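Local coordinates for protein purine nucleoside phosphorylase (Grouper iridovirus, PDB 3KHS) that probably catalyses the phosphorolysis of purine nucleosides in the purine salvage pathway, as a member of the PNP/MTAP phosphorylase family, at residues S161-T166 and P220-A225. Numbering follows the deposited sequence.
Sequences SVYDKT and PETIVA
Thr222, on helix 219-227, is met by two neighbouring side chains of the loop that leads into helix 165-178, and both converge on its hydroxyl. OG1 lies 2.9 Å from Tyr163 OH, within hydrogen-bonding distance both of this phenol and of the carbonyl oxygen of Ala219, earlier in the same helix. The methyl CG2 additionally packs along the tyrosine ring, 3.7 Å from Tyr163 CE1. From the other residue, CG1 of Val162 lies 3.3 Å from Thr222 OG1, with the threonine CB just behind; it stands anti to its own backbone N (chi1 178°), a torsion that also places this methyl over one face of the Tyr163 ring, offset toward the rim. The valine thus wedges against both partners of the hydroxyl pair. In the next shell, His132 ND1 bonds to Tyr163 OH and is the stronger polar partner of the phenol, whose oxygen lies between His132 and Thr222. Ala234 and Cys232 of strand 231-241 pack on Tyr163 and Thr222 respectively, while Thr199 of a neighbouring subunit touches Val162. Just after Tyr163 the loop is anchored by Asp164, which caps helix 165-178 and pairs with Arg231. This buried junction is a loop-on-helix contact, setting the entry to helix 165-178 against helix 219-227 beside strands 131-134 and 231-241 of the mixed sheet of the alpha/beta phosphorylase fold, next to a subunit interface of the trimer.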
# COMPACT_ATOMS: atom_id res chain seq x y z
N SER B 161 2.69 12.38 -18.57
CA SER B 161 3.81 12.11 -19.48
C SER B 161 5.14 12.07 -18.74
O SER B 161 6.04 12.86 -19.02
CB SER B 161 3.91 13.18 -20.57
OG SER B 161 2.72 13.24 -21.35
N VAL B 162 5.26 11.16 -17.79
CA VAL B 162 6.49 11.03 -17.03
C VAL B 162 7.69 10.76 -17.92
O VAL B 162 8.76 11.32 -17.69
CB VAL B 162 6.40 9.84 -16.01
CG1 VAL B 162 7.71 9.68 -15.27
CG2 VAL B 162 5.28 10.08 -15.04
N TYR B 163 7.50 9.91 -18.93
CA TYR B 163 8.59 9.53 -19.82
C TYR B 163 8.58 10.28 -21.16
O TYR B 163 7.81 9.98 -22.06
CB TYR B 163 8.53 8.00 -19.98
CG TYR B 163 8.60 7.28 -18.62
CD1 TYR B 163 9.83 7.02 -18.01
CD2 TYR B 163 7.44 6.99 -17.89
CE1 TYR B 163 9.92 6.49 -16.71
CE2 TYR B 163 7.51 6.46 -16.58
CZ TYR B 163 8.75 6.22 -16.00
OH TYR B 163 8.84 5.73 -14.72
N ASP B 164 9.47 11.27 -21.25
CA ASP B 164 9.61 12.13 -22.42
C ASP B 164 9.55 11.38 -23.76
O ASP B 164 10.41 10.55 -24.08
CB ASP B 164 10.94 12.87 -22.31
CG ASP B 164 10.99 14.08 -23.18
OD1 ASP B 164 10.35 15.09 -22.82
OD2 ASP B 164 11.66 14.00 -24.21
N LYS B 165 8.54 11.69 -24.57
CA LYS B 165 8.36 11.03 -25.85
C LYS B 165 9.56 11.18 -26.76
O LYS B 165 9.95 10.23 -27.46
CB LYS B 165 7.09 11.52 -26.53
CG LYS B 165 5.92 11.45 -25.57
CD LYS B 165 4.57 11.69 -26.21
CE LYS B 165 3.49 11.77 -25.15
NZ LYS B 165 2.15 11.83 -25.77
N THR B 166 10.18 12.36 -26.74
CA THR B 166 11.38 12.61 -27.55
C THR B 166 12.56 11.77 -27.10
O THR B 166 13.25 11.16 -27.91
CB THR B 166 11.80 14.12 -27.50
OG1 THR B 166 10.75 14.92 -28.05
CG2 THR B 166 13.12 14.36 -28.28
N PRO B 220 9.28 5.88 -8.36
CA PRO B 220 9.21 7.00 -7.44
C PRO B 220 10.25 8.06 -7.81
O PRO B 220 10.02 9.23 -7.57
CB PRO B 220 9.46 6.37 -6.06
CG PRO B 220 10.29 5.22 -6.38
CD PRO B 220 9.60 4.65 -7.62
N GLU B 221 11.37 7.65 -8.38
CA GLU B 221 12.40 8.60 -8.77
C GLU B 221 11.94 9.49 -9.93
O GLU B 221 12.23 10.69 -9.95
CB GLU B 221 13.68 7.89 -9.13
CG GLU B 221 14.39 7.25 -7.94
CD GLU B 221 15.06 5.95 -8.34
OE1 GLU B 221 14.41 4.89 -8.24
OE2 GLU B 221 16.23 6.00 -8.78
N THR B 222 11.24 8.92 -10.91
CA THR B 222 10.77 9.72 -12.04
C THR B 222 9.59 10.59 -11.63
O THR B 222 9.34 11.63 -12.23
CB THR B 222 10.36 8.85 -13.26
OG1 THR B 222 9.24 8.01 -12.90
CG2 THR B 222 11.53 7.98 -13.69
N ILE B 223 8.85 10.18 -10.61
CA ILE B 223 7.74 11.01 -10.16
C ILE B 223 8.33 12.31 -9.61
O ILE B 223 7.83 13.39 -9.87
CB ILE B 223 6.94 10.36 -9.01
CG1 ILE B 223 6.14 9.16 -9.52
CG2 ILE B 223 6.03 11.42 -8.36
CD1 ILE B 223 5.44 8.42 -8.39
N VAL B 224 9.39 12.18 -8.82
CA VAL B 224 10.04 13.32 -8.20
C VAL B 224 10.80 14.16 -9.24
O VAL B 224 10.72 15.38 -9.23
CB VAL B 224 10.97 12.83 -7.10
CG1 VAL B 224 11.80 13.99 -6.57
CG2 VAL B 224 10.13 12.16 -5.99
N ALA B 225 11.51 13.50 -10.14
CA ALA B 225 12.24 14.19 -11.19
C ALA B 225 11.26 15.06 -12.01
O ALA B 225 11.46 16.26 -12.20
CB ALA B 225 12.89 13.15 -12.09